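Local structure of GH62 arabinofuranosidase (Podospora anserina, 4N4B) at residues 29-34 / 327-332; 50-55 / 287-292; 56-61 / 75-80. The protein removes terminal non-reducing alpha-L-arabinofuranosyl residues from arabinosides, probably as part of the breakdown of xylan in plant biomass. One frame throughout, in Å; residues are numbered along the deposited sequence. Where two conformers were deposited one is given.

Interaction 1: residues 29-34 / 327-332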
ATOM      1  N   THR A  29      18.081   4.617   3.848  1.00 11.28           N
ATOM      2  CA  THR A  29      18.388   5.997   3.454  1.00 13.03           C
ATOM      3  C   THR A  29      17.141   6.556   2.774  1.00 12.03           C
ATOM      4  O   THR A  29      16.599   5.912   1.821  1.00 12.69           O
ATOM      5  CB  THR A  29      19.525   5.972   2.420  1.00 15.93           C
ATOM      6  OG1 THR A  29      20.744   5.727   3.149  1.00 21.25           O
ATOM      7  CG2 THR A  29      19.627   7.305   1.640  1.00 20.20           C
ATOM      8  N   SER A  30      16.700   7.756   3.146  1.00 11.22           N
ATOM      9  CA  SER A  30      15.536   8.437   2.537  1.00 10.39           C
ATOM     10  C   SER A  30      15.905   9.594   1.587  1.00  9.67           C
ATOM     11  O   SER A  30      16.863  10.343   1.881  1.00 11.52           O
ATOM     12  CB  SER A  30      14.630   8.983   3.638  1.00 11.17           C
ATOM     13  OG  SER A  30      13.489   9.572   3.083  1.00 10.09           O
ATOM     14  N   THR A  31      15.114   9.733   0.564  1.00 10.52           N
ATOM     15  CA  THR A  31      15.084  10.977  -0.239  1.00 10.08           C
ATOM     16  C   THR A  31      14.383  12.096   0.546  1.00 10.76           C
ATOM     17  O   THR A  31      13.803  11.863   1.609  1.00 10.03           O
ATOM     18  CB  THR A  31      14.307  10.759  -1.559  1.00 10.59           C
ATOM     19  OG1 THR A  31      12.895  10.555  -1.266  1.00  9.60           O
ATOM     20  CG2 THR A  31      14.846   9.586  -2.358  1.00 11.57           C
ATOM     21  N   GLY A  32      14.408  13.286  -0.047  1.00 11.01           N
ATOM     22  CA  GLY A  32      13.549  14.350   0.376  1.00 12.12           C
ATOM     23  C   GLY A  32      12.119  14.078  -0.101  1.00 12.00           C
ATOM     24  O   GLY A  32      11.758  13.011  -0.684  1.00 11.28           O
ATOM     25  N   PRO A  33      11.172  14.997   0.154  1.00 11.59           N
ATOM     26  CA  PRO A  33       9.820  14.887  -0.274  1.00 10.78           C
ATOM     27  C   PRO A  33       9.790  15.169  -1.758  1.00 15.55           C
ATOM     28  O   PRO A  33      10.341  16.229  -2.193  1.00 22.00           O
ATOM     29  CB  PRO A  33       9.051  15.939   0.540  1.00 11.93           C
ATOM     30  CG  PRO A  33      10.121  16.974   0.838  1.00 11.80           C
ATOM     31  CD  PRO A  33      11.429  16.288   0.918  1.00 10.92           C
ATOM     32  N   LEU A  34       9.461  14.252  -2.558  1.00 11.16           N
ATOM     33  CA  LEU A  34       9.513  14.366  -4.017  1.00 12.26           C
ATOM     34  C   LEU A  34       8.178  14.683  -4.590  1.00 14.86           C
ATOM     35  O   LEU A  34       8.112  15.473  -5.561  1.00 17.19           O
ATOM     36  CB  LEU A  34      10.105  13.091  -4.633  1.00 12.91           C
ATOM     37  CG  LEU A  34      11.546  12.840  -4.310  1.00 16.13           C
ATOM     38  CD1 LEU A  34      11.997  11.497  -4.858  1.00 17.38           C
ATOM     39  CD2 LEU A  34      12.440  13.930  -4.774  1.00 21.64           C
ATOM     40  N   LEU A 327       5.273  12.304  -0.753  1.00  7.94           N
ATOM     41  CA  LEU A 327       5.901  11.006  -1.032  1.00  6.61           C
ATOM     42  C   LEU A 327       7.389  11.137  -1.278  1.00  7.30           C
ATOM     43  O   LEU A 327       7.825  11.998  -1.937  1.00  8.87           O
ATOM     44  CB  LEU A 327       5.257  10.283  -2.250  1.00  7.04           C
ATOM     45  CG  LEU A 327       3.727  10.165  -2.298  1.00  7.79           C
ATOM     46  CD1 LEU A 327       3.295   9.396  -3.559  1.00  9.15           C
ATOM     47  CD2 LEU A 327       3.224   9.485  -1.016  1.00  7.93           C
ATOM     48  N   GLY A 328       8.116  10.198  -0.702  1.00  8.30           N
ATOM     49  CA  GLY A 328       9.518   9.988  -0.938  1.00  8.62           C
ATOM     50  C   GLY A 328       9.815   8.511  -1.067  1.00  7.60           C
ATOM     51  O   GLY A 328       8.924   7.677  -1.134  1.00  7.98           O
ATOM     52  N   PHE A 329      11.110   8.221  -1.045  1.00  7.78           N
ATOM     53  CA  PHE A 329      11.559   6.816  -1.092  1.00  8.07           C
ATOM     54  C   PHE A 329      12.538   6.557  -0.006  1.00  8.55           C
ATOM     55  O   PHE A 329      13.434   7.397   0.252  1.00  9.71           O
ATOM     56  CB  PHE A 329      12.285   6.463  -2.439  1.00  9.35           C
ATOM     57  CG  PHE A 329      11.469   6.653  -3.700  1.00  9.81           C
ATOM     58  CD1 PHE A 329      10.688   5.630  -4.113  1.00 12.16           C
ATOM     59  CD2 PHE A 329      11.435   7.810  -4.406  1.00 13.08           C
ATOM     60  CE1 PHE A 329       9.975   5.700  -5.320  1.00 13.63           C
ATOM     61  CE2 PHE A 329      10.686   7.898  -5.589  1.00 16.15           C
ATOM     62  CZ  PHE A 329       9.961   6.807  -5.971  1.00 13.42           C
ATOM     63  N   ILE A 330      12.483   5.366   0.558  1.00  9.89           N
ATOM     64  CA  ILE A 330      13.578   4.787   1.363  1.00  9.41           C
ATOM     65  C   ILE A 330      14.218   3.641   0.627  1.00  9.58           C
ATOM     66  O   ILE A 330      13.494   2.819   0.004  1.00 10.39           O
ATOM     67  CB  ILE A 330      13.184   4.407   2.799  1.00  9.41           C
ATOM     68  CG1 ILE A 330      11.911   3.587   2.863  1.00  9.91           C
ATOM     69  CG2 ILE A 330      13.094   5.710   3.633  1.00 10.75           C
ATOM     70  CD1 ILE A 330      11.507   3.171   4.253  1.00 10.38           C
ATOM     71  N   ALA A 331      15.526   3.601   0.644  1.00  9.22           N
ATOM     72  CA  ALA A 331      16.333   2.524   0.048  1.00 10.15           C
ATOM     73  C   ALA A 331      17.003   1.746   1.118  1.00 10.41           C
ATOM     74  O   ALA A 331      17.560   2.233   2.077  1.00 10.60           O
ATOM     75  CB  ALA A 331      17.337   3.091  -0.970  1.00 10.97           C
ATOM     76  N   HIS A 332      16.868   0.419   0.987  1.00 10.29           N
ATOM     77  CA  HIS A 332      17.373  -0.503   2.003  1.00 11.47           C
ATOM     78  C   HIS A 332      18.877  -0.582   2.025  1.00 12.97           C
ATOM     79  O   HIS A 332      19.416  -1.019   0.985  1.00 13.37           O
ATOM     80  CB  HIS A 332      16.728  -1.843   1.773  1.00 11.39           C
ATOM     81  CG  HIS A 332      17.082  -2.916   2.722  1.00 11.23           C
ATOM     82  ND1 HIS A 332      17.489  -2.830   4.031  1.00 15.13           N
ATOM     83  CD2 HIS A 332      17.033  -4.251   2.441  1.00 10.24           C
ATOM     84  CE1 HIS A 332      17.701  -4.074   4.507  1.00 11.26           C
ATOM     85  NE2 HIS A 332      17.410  -4.929   3.536  1.00 16.04           N
TER
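Thr29 pairs with Ala331 in an antiparallel register, each backbone N-H answering the other's carbonyl: Thr29 N to Ala331 O at 3.0 Å and Ala331 N to Thr29 O at 2.8 Å. The hydroxyl of Thr29 turns elsewhere, to Asn333 just past the strand. Ser30 faces Ile330 as a non-hydrogen-bonded pair, its CB 3.6 Å from Ile330 CG2, while its OG bonds to Thr31 O in the carbonyl plane and also to the hydroxyl of Tyr309.

At Thr31 a side chain takes over part of the ladder. Thr31 N still gives an ordinary bond to Phe329 O, but its own carbonyl is engaged by Ser30 OG and by the indole N-H of Trp279. Thr31 OG1 sits between its own backbone N and carbonyl carbon (chi1 68°) and accepts Phe329 N at 2.9 Å, almost straight (167°). The same Thr31 OG1 passes its proton to a lone pair of Gly32 O at 2.8 Å. This single hydroxyl thus stands in for a main-chain acceptor and also ties Thr31 to the carbonyl of the next residue. Opposite it, Gly328 has no side chain; a CB there would collide with Thr31 OG1 and Gly32 O.

Beyond Pro33 the chain comes back to the strand, with Leu34 N bonded to Leu327 O at 2.9 Å. Leu34 CD1 meets the Phe329 ring at its edge, 3.8 Å from CD2, the two side chains crossing at about a right angle. An N-terminal strand laid against C-terminal strands in one blade is the ring closure characteristic of many beta-propellers.

Interaction 2: residues 50-55 / 287-292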
ATOM      1  N   PRO A  50       0.889   5.287  -1.800  1.00  6.37           N
ATOM      2  CA  PRO A  50       1.229   4.848  -3.202  1.00  7.07           C
ATOM      3  C   PRO A  50       1.299   3.365  -3.411  1.00  7.61           C
ATOM      4  O   PRO A  50       1.637   2.580  -2.513  1.00  7.89           O
ATOM      5  CB  PRO A  50       2.567   5.467  -3.414  1.00  7.59           C
ATOM      6  CG  PRO A  50       3.180   5.550  -2.034  1.00  7.60           C
ATOM      7  CD  PRO A  50       2.022   5.998  -1.191  1.00  7.09           C
ATOM      8  N   THR A  51       0.966   3.000  -4.638  1.00  6.91           N
ATOM      9  CA  THR A  51       1.357   1.664  -5.230  1.00  6.94           C
ATOM     10  C   THR A  51       2.267   1.999  -6.355  1.00  7.62           C
ATOM     11  O   THR A  51       2.073   2.931  -7.122  1.00  8.15           O
ATOM     12  CB  THR A  51       0.084   0.928  -5.657  1.00  6.77           C
ATOM     13  OG1 THR A  51       0.455  -0.380  -6.186  1.00  8.17           O
ATOM     14  CG2 THR A  51      -0.724   1.571  -6.692  1.00  7.83           C
ATOM     15  N   ILE A  52       3.337   1.183  -6.495  1.00  7.64           N
ATOM     16  CA  ILE A  52       4.389   1.497  -7.498  1.00  8.00           C
ATOM     17  C   ILE A  52       4.984   0.225  -8.066  1.00  8.42           C
ATOM     18  O   ILE A  52       5.411  -0.677  -7.356  1.00  9.15           O
ATOM     19  CB  ILE A  52       5.469   2.390  -6.833  1.00  7.86           C
ATOM     20  CG1 ILE A  52       6.561   2.680  -7.836  1.00  8.43           C
ATOM     21  CG2 ILE A  52       5.988   1.812  -5.543  1.00  9.42           C
ATOM     22  CD1 ILE A  52       7.476   3.804  -7.423  1.00  8.58           C
ATOM     23  N   ILE A  53       5.139   0.280  -9.369  1.00  9.12           N
ATOM     24  CA  ILE A  53       5.813  -0.774 -10.171  1.00  8.90           C
ATOM     25  C   ILE A  53       6.741  -0.087 -11.121  1.00  9.68           C
ATOM     26  O   ILE A  53       6.689   1.054 -11.408  1.00 10.83           O
ATOM     27  CB  ILE A  53       4.829  -1.754 -10.848  1.00  9.92           C
ATOM     28  CG1 ILE A  53       4.068  -1.040 -11.891  1.00 10.17           C
ATOM     29  CG2 ILE A  53       3.949  -2.459  -9.867  1.00 10.16           C
ATOM     30  CD1 ILE A  53       3.200  -1.945 -12.760  1.00 12.46           C
ATOM     31  N   LEU A  54       7.719  -0.911 -11.555  1.00 10.56           N
ATOM     32  CA  LEU A  54       8.820  -0.499 -12.433  1.00 10.79           C
ATOM     33  C   LEU A  54       8.850  -1.463 -13.605  1.00 11.75           C
ATOM     34  O   LEU A  54       8.932  -2.642 -13.430  1.00 14.28           O
ATOM     35  CB  LEU A  54      10.140  -0.483 -11.681  1.00 12.94           C
ATOM     36  CG  LEU A  54      11.395  -0.093 -12.457  1.00 15.14           C
ATOM     37  CD1 LEU A  54      11.271   1.239 -13.066  1.00 13.62           C
ATOM     38  CD2 LEU A  54      12.613  -0.146 -11.551  1.00 18.57           C
ATOM     39  N   ILE A  55       8.716  -0.915 -14.791  1.00 11.86           N
ATOM     40  CA  ILE A  55       8.709  -1.741 -16.065  1.00 12.10           C
ATOM     41  C   ILE A  55       9.800  -1.110 -16.963  1.00 13.13           C
ATOM     42  O   ILE A  55       9.664  -0.026 -17.469  1.00 12.21           O
ATOM     43  CB  ILE A  55       7.389  -1.672 -16.750  1.00 12.38           C
ATOM     44  CG1 ILE A  55       6.230  -2.129 -15.807  1.00 13.08           C
ATOM     45  CG2 ILE A  55       7.421  -2.530 -18.035  1.00 15.98           C
ATOM     46  CD1 ILE A  55       4.857  -1.964 -16.394  1.00 13.08           C
ATOM     47  N   GLU A 287       4.728   1.334  -0.373  1.00  7.07           N
ATOM     48  CA  GLU A 287       4.841   0.068  -1.122  1.00  7.04           C
ATOM     49  C   GLU A 287       6.267  -0.115  -1.585  1.00  8.32           C
ATOM     50  O   GLU A 287       6.925   0.842  -1.950  1.00  8.12           O
ATOM     51  CB  GLU A 287       3.906  -0.006  -2.314  1.00  7.37           C
ATOM     52  CG  GLU A 287       2.672  -0.913  -2.175  1.00  8.95           C
ATOM     53  CD  GLU A 287       1.891  -1.163  -3.454  1.00 10.00           C
ATOM     54  OE1 GLU A 287       2.596  -1.356  -4.519  1.00 10.69           O
ATOM     55  OE2 GLU A 287       0.649  -1.089  -3.430  1.00  9.89           O
ATOM     56  N   ILE A 288       6.717  -1.399  -1.621  1.00  8.64           N
ATOM     57  CA  ILE A 288       7.996  -1.746  -2.239  1.00  9.03           C
ATOM     58  C   ILE A 288       7.915  -1.628  -3.767  1.00  8.89           C
ATOM     59  O   ILE A 288       6.922  -2.096  -4.374  1.00 10.86           O
ATOM     60  CB  ILE A 288       8.400  -3.155  -1.770  1.00  9.16           C
ATOM     61  CG1 ILE A 288       8.639  -3.220  -0.264  1.00  9.74           C
ATOM     62  CG2 ILE A 288       9.639  -3.663  -2.586  1.00 10.28           C
ATOM     63  CD1 ILE A 288       9.055  -4.583   0.310  1.00 10.43           C
ATOM     64  N   ILE A 289       8.940  -1.086  -4.365  1.00  9.26           N
ATOM     65  CA  ILE A 289       8.944  -1.016  -5.796  1.00  9.76           C
ATOM     66  C   ILE A 289       9.058  -2.431  -6.380  1.00 10.83           C
ATOM     67  O   ILE A 289       9.980  -3.098  -6.178  1.00 12.68           O
ATOM     68  CB  ILE A 289      10.083  -0.137  -6.315  1.00 10.22           C
ATOM     69  CG1 ILE A 289       9.983   1.293  -5.779  1.00 10.70           C
ATOM     70  CG2 ILE A 289      10.004  -0.089  -7.821  1.00 12.66           C
ATOM     71  CD1 ILE A 289      11.058   2.211  -6.325  1.00 12.11           C
ATOM     72  N   ARG A 290       8.047  -2.841  -7.097  1.00  9.66           N
ATOM     73  CA  ARG A 290       8.067  -4.133  -7.742  1.00 11.06           C
ATOM     74  C   ARG A 290       8.545  -3.970  -9.178  1.00 11.97           C
ATOM     75  O   ARG A 290       8.049  -3.265  -9.944  1.00 11.44           O
ATOM     76  CB  ARG A 290       6.669  -4.786  -7.708  1.00 10.25           C
ATOM     77  CG  ARG A 290       6.320  -5.384  -6.359  1.00  9.98           C
ATOM     78  CD  ARG A 290       4.830  -5.687  -6.283  1.00  9.71           C
ATOM     79  NE  ARG A 290       3.937  -4.526  -6.196  1.00 10.26           N
ATOM     80  CZ  ARG A 290       2.904  -4.304  -6.964  1.00  8.77           C
ATOM     81  NH1 ARG A 290       2.582  -5.089  -7.961  1.00  9.09           N
ATOM     82  NH2 ARG A 290       2.178  -3.234  -6.776  1.00  8.56           N
ATOM     83  N   ASP A 291       9.583  -4.712  -9.456  1.00 18.52           N
ATOM     84  CA  ASP A 291      10.114  -4.784 -10.796  1.00 28.05           C
ATOM     85  C   ASP A 291       9.986  -6.239 -11.293  1.00 27.18           C
ATOM     86  O   ASP A 291       9.253  -7.008 -10.765  1.00 29.45           O
ATOM     87  CB  ASP A 291      11.487  -4.184 -10.870  1.00 33.12           C
ATOM     88  CG  ASP A 291      12.485  -4.826  -9.902  1.00 44.89           C
ATOM     89  OD1 ASP A 291      12.277  -5.957  -9.505  1.00 40.16           O
ATOM     90  OD2 ASP A 291      13.420  -4.138  -9.477  1.00 53.77           O
ATOM     91  N   GLY A 292      10.611  -6.545 -12.379  1.00 42.44           N
ATOM     92  CA  GLY A 292      10.461  -7.856 -12.901  1.00 35.77           C
ATOM     93  C   GLY A 292       9.061  -8.227 -13.237  1.00 28.54           C
ATOM     94  O   GLY A 292       8.344  -7.544 -13.919  1.00 26.80           O
TER
HETATM   95  O   HOH W   1       8.612  -5.018 -14.836  1.00 18.56           O
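Glu287 stretches across to Thr51 and Ile52 where two neighbouring blades of the five-bladed beta-propeller meet. Strands 46-55 and 286-288 are edge strands of their respective sheets, and the segments 50-55 and 287-292 run nearly parallel, 14° apart.

The glutamate can be followed outward. Glu287 CB lies 3.4 Å from Pro50 O, and CG continues past the same carbonyl. A chi1 of -106°, away from any staggered position, swings the otherwise extended chain alongside Thr51, so that CD packs against Thr51 CA. At the tip, Glu287 OE1 is approached by several donors: Ile52 N gives it a weak bond at 3.3 Å, and Arg290 NH2 a salt-bridging one at 3.0 Å, straight at 171° and in the guanidinium plane, on the syn side of the carboxylate but well out of its plane. Thr51 OG1 is near both carboxylate oxygens, in weak contacts, while also bonding to Val107 N of the next blade; Arg290 NH2 similarly reaches Val107 O. The nearest atoms of the Glu287 side chain and the bound calcium ion are about 4 Å apart.

Ile53 CG2 packs over one face of the guanidinium toward its rim, 3.5 Å from Arg290 NH1; the bonds from NH2 to Glu287 OE1 and Val107 O orient the group. With the Glu287 carboxylate gone, as in an alanine here, the buried guanidinium would probably lose its charged mate and Ile52 N its weak acceptor, and a gap would open beside Thr51.

Farther along, Ile52 CD1 packs on Ile289 CG1, and Leu54 CB on Ile289 CG2. Leu54 N donates to Arg290 O at 2.9 Å, after which the backbones part and a water spans them, donating to Leu54 O at 2.8 Å and to Gly292 O at 2.7 Å.

Interaction 3: residues 56-61 / 75-80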
ATOM      1  N   ASN A  56      10.878  -1.852 -17.079  1.00 14.89           N
ATOM      2  CA  ASN A  56      11.998  -1.474 -17.963  0.50 17.35           C
ATOM      3  C   ASN A  56      12.416   0.005 -17.834  1.00 18.30           C
ATOM      4  O   ASN A  56      12.478   0.745 -18.839  1.00 22.12           O
ATOM      5  CB  ASN A  56      11.635  -1.905 -19.396  0.50 19.26           C
ATOM      6  CG  ASN A  56      11.590  -3.424 -19.530  0.50 21.79           C
ATOM      7  OD1 ASN A  56      12.307  -4.131 -18.831  0.50 22.49           O
ATOM      8  ND2 ASN A  56      10.671  -3.917 -20.296  0.50 28.29           N
ATOM      9  N   GLY A  57      12.612   0.440 -16.612  1.00 17.92           N
ATOM     10  CA  GLY A  57      13.075   1.798 -16.373  1.00 15.95           C
ATOM     11  C   GLY A  57      11.993   2.844 -16.139  1.00 15.05           C
ATOM     12  O   GLY A  57      12.310   3.948 -15.657  1.00 19.38           O
ATOM     13  N   THR A  58      10.741   2.482 -16.400  1.00 12.67           N
ATOM     14  CA  THR A  58       9.649   3.401 -16.238  1.00 11.91           C
ATOM     15  C   THR A  58       8.850   2.935 -14.920  1.00 10.48           C
ATOM     16  O   THR A  58       8.302   1.892 -14.833  1.00  9.79           O
ATOM     17  CB  THR A  58       8.660   3.458 -17.382  1.00 12.93           C
ATOM     18  OG1 THR A  58       9.407   3.968 -18.528  1.00 15.13           O
ATOM     19  CG2 THR A  58       7.531   4.386 -17.145  1.00 14.53           C
ATOM     20  N   HIS A  59       8.749   3.929 -13.999  1.00  9.53           N
ATOM     21  CA  HIS A  59       7.891   3.737 -12.809  1.00  9.32           C
ATOM     22  C   HIS A  59       6.491   4.195 -13.109  1.00  8.69           C
ATOM     23  O   HIS A  59       6.244   5.190 -13.747  1.00 10.27           O
ATOM     24  CB  HIS A  59       8.388   4.644 -11.657  1.00  9.95           C
ATOM     25  CG  HIS A  59       9.749   4.301 -11.151  1.00  9.57           C
ATOM     26  ND1 HIS A  59      10.885   4.887 -11.701  1.00 12.01           N
ATOM     27  CD2 HIS A  59      10.238   3.454 -10.155  1.00 11.00           C
ATOM     28  CE1 HIS A  59      11.965   4.442 -11.066  1.00 11.94           C
ATOM     29  NE2 HIS A  59      11.614   3.583 -10.136  1.00 12.67           N
ATOM     30  N   HIS A  60       5.534   3.419 -12.626  1.00  8.74           N
ATOM     31  CA  HIS A  60       4.126   3.706 -12.681  1.00  9.11           C
ATOM     32  C   HIS A  60       3.603   3.755 -11.243  1.00  8.20           C
ATOM     33  O   HIS A  60       3.768   2.773 -10.506  1.00  9.43           O
ATOM     34  CB  HIS A  60       3.382   2.529 -13.440  1.00  9.23           C
ATOM     35  CG  HIS A  60       3.772   2.471 -14.893  1.00 10.05           C
ATOM     36  ND1 HIS A  60       4.798   1.715 -15.412  1.00 14.01           N
ATOM     37  CD2 HIS A  60       3.190   3.132 -15.865  1.00  8.46           C
ATOM     38  CE1 HIS A  60       4.798   1.923 -16.742  1.00  8.93           C
ATOM     39  NE2 HIS A  60       3.853   2.802 -17.025  1.00 13.53           N
ATOM     40  N   VAL A  61       2.977   4.888 -10.903  1.00  7.88           N
ATOM     41  CA  VAL A  61       2.450   5.105  -9.535  1.00  7.41           C
ATOM     42  C   VAL A  61       1.068   5.430  -9.598  1.00  6.77           C
ATOM     43  O   VAL A  61       0.560   6.276 -10.343  1.00  7.99           O
ATOM     44  CB  VAL A  61       3.268   6.201  -8.826  1.00  8.79           C
ATOM     45  CG1 VAL A  61       2.800   6.356  -7.372  1.00  9.10           C
ATOM     46  CG2 VAL A  61       4.744   5.888  -8.827  1.00 10.39           C
ATOM     47  N   TYR A  75      -2.820   8.948 -11.045  1.00  8.02           N
ATOM     48  CA  TYR A  75      -1.724   8.180 -11.716  1.00  7.62           C
ATOM     49  C   TYR A  75      -0.638   9.135 -12.162  1.00  7.62           C
ATOM     50  O   TYR A  75      -0.910  10.250 -12.659  1.00  7.98           O
ATOM     51  CB  TYR A  75      -2.294   7.507 -12.964  1.00  7.70           C
ATOM     52  CG  TYR A  75      -1.262   6.842 -13.853  1.00  8.74           C
ATOM     53  CD1 TYR A  75      -0.554   5.731 -13.474  1.00  8.00           C
ATOM     54  CD2 TYR A  75      -0.964   7.412 -15.095  1.00  8.44           C
ATOM     55  CE1 TYR A  75       0.406   5.198 -14.264  1.00  9.52           C
ATOM     56  CE2 TYR A  75      -0.030   6.859 -15.968  1.00  9.38           C
ATOM     57  CZ  TYR A  75       0.647   5.796 -15.551  1.00  8.88           C
ATOM     58  OH  TYR A  75       1.617   5.192 -16.395  1.00 11.74           O
ATOM     59  N   PHE A  76       0.576   8.738 -11.993  1.00  7.34           N
ATOM     60  CA  PHE A  76       1.717   9.453 -12.571  1.00  7.54           C
ATOM     61  C   PHE A  76       2.834   8.501 -12.832  1.00  8.31           C
ATOM     62  O   PHE A  76       2.919   7.382 -12.306  1.00  8.82           O
ATOM     63  CB  PHE A  76       2.098  10.673 -11.726  1.00  9.51           C
ATOM     64  CG  PHE A  76       2.446  10.378 -10.292  1.00  9.48           C
ATOM     65  CD1 PHE A  76       1.418  10.249  -9.355  1.00 10.02           C
ATOM     66  CD2 PHE A  76       3.762  10.217  -9.882  1.00  9.28           C
ATOM     67  CE1 PHE A  76       1.754   9.962  -8.006  1.00  8.92           C
ATOM     68  CE2 PHE A  76       4.025   9.945  -8.538  1.00 10.13           C
ATOM     69  CZ  PHE A  76       3.035   9.808  -7.636  1.00 10.29           C
ATOM     70  N   THR A  77       3.851   8.950 -13.624  1.00  9.25           N
ATOM     71  CA  THR A  77       4.901   8.100 -14.142  1.00  9.27           C
ATOM     72  C   THR A  77       6.186   8.843 -14.367  1.00  9.22           C
ATOM     73  O   THR A  77       6.112  10.049 -14.631  1.00 10.99           O
ATOM     74  CB  THR A  77       4.398   7.412 -15.428  1.00 11.00           C
ATOM     75  OG1 THR A  77       5.413   6.529 -15.967  1.00 10.92           O
ATOM     76  CG2 THR A  77       3.946   8.364 -16.463  1.00 11.77           C
ATOM     77  N   PHE A  78       7.306   8.198 -14.220  1.00  9.80           N
ATOM     78  CA  PHE A  78       8.585   8.862 -14.357  1.00 10.17           C
ATOM     79  C   PHE A  78       9.619   7.779 -14.457  1.00 10.95           C
ATOM     80  O   PHE A  78       9.472   6.749 -13.941  1.00 11.04           O
ATOM     81  CB  PHE A  78       8.894   9.763 -13.104  1.00 11.51           C
ATOM     82  CG  PHE A  78       8.677   9.066 -11.795  1.00 10.46           C
ATOM     83  CD1 PHE A  78       7.433   9.068 -11.229  1.00 11.11           C
ATOM     84  CD2 PHE A  78       9.674   8.391 -11.178  1.00 10.86           C
ATOM     85  CE1 PHE A  78       7.189   8.414 -10.055  1.00 10.90           C
ATOM     86  CE2 PHE A  78       9.435   7.718 -10.009  1.00 12.41           C
ATOM     87  CZ  PHE A  78       8.163   7.709  -9.451  1.00 11.91           C
ATOM     88  N   ALA A  79      10.718   8.124 -15.100  1.00 11.84           N
ATOM     89  CA  ALA A  79      11.851   7.248 -15.143  1.00 13.40           C
ATOM     90  C   ALA A  79      12.757   7.434 -13.899  1.00 15.20           C
ATOM     91  O   ALA A  79      12.552   6.820 -12.935  1.00 15.21           O
ATOM     92  CB  ALA A  79      12.617   7.445 -16.449  1.00 14.53           C
ATOM     93  N   ASP A  80      13.729   8.333 -13.946  1.00 16.13           N
ATOM     94  CA  ASP A  80      14.546   8.636 -12.784  1.00 14.65           C
ATOM     95  C   ASP A  80      13.676   9.222 -11.686  1.00 14.58           C
ATOM     96  O   ASP A  80      12.797   9.961 -11.942  1.00 14.65           O
ATOM     97  CB  ASP A  80      15.548   9.731 -13.136  1.00 19.66           C
ATOM     98  CG  ASP A  80      16.551   9.312 -14.127  1.00 31.60           C
ATOM     99  OD1 ASP A  80      16.842   8.133 -14.260  1.00 34.73           O
ATOM    100  OD2 ASP A  80      17.131  10.227 -14.690  1.00 42.88           O
TER
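The beta hairpin of strands 58-67 and 70-78 is joined here by antiparallel pairs, His59 with Phe78 and Val61 with Phe76 hydrogen-bonded, His60 with Thr77 not. Two carbonyls in it are doubly gripped. Phe78 O takes His59 N at 2.9 Å and, from the opposite face of its plane, His59 ND1 at 3.2 Å; the acceptor lies in the plane of the imidazole. The same ND1 makes a weak, bent bond to Ala79 O. His59 O likewise accepts Phe78 N on one face and, on the other, Thr77 OG1 at 2.7 Å, placed there because OG1 lies trans to the Thr77 backbone N (chi1 -179°).

On the face shared by His59, Val61, Phe76 and Phe78, aliphatic carbons rest on aromatic rings. His59 CB stands over the Phe78 ring, 3.9 Å from its centroid, whereas the imidazole itself, tilted 20° from that ring, is slid aside with little overlap. In the matching CH-pi contact Val61 CB lies over the Phe76 face, 3.9 Å from its centroid; Val61 CG1 touches Phe76 CZ, and Val61 CG2 reaches back to Phe78 CE1 at 3.7 Å. A hairpin within an up-and-down (meander) four-stranded antiparallel blade, with one face turned to the adjoining blade, is typical of beta-propeller architecture.

In the fold
Along the chain the contacts are nested: interaction 3 lies within the loop closed by interaction 2, and both lie within that of interaction 1, which joins the two ends of the propeller. Interactions 2 and 3 have centres about 9 Å apart; segment 50-55 and both segments of interaction 3 lie in one four-stranded sheet, where strand 46-55 neighbours strand 58-67 and Ile53 O probably accepts a bond from His60 N. Interaction 1, its centre about 14 Å and 15 Å from theirs, belongs to the last blade, as does strand 286-288. Phe329 links all three, touching Ile52, Ile289 and Phe78, so that apolar packing around it connects the ring-closing blade to the first blade.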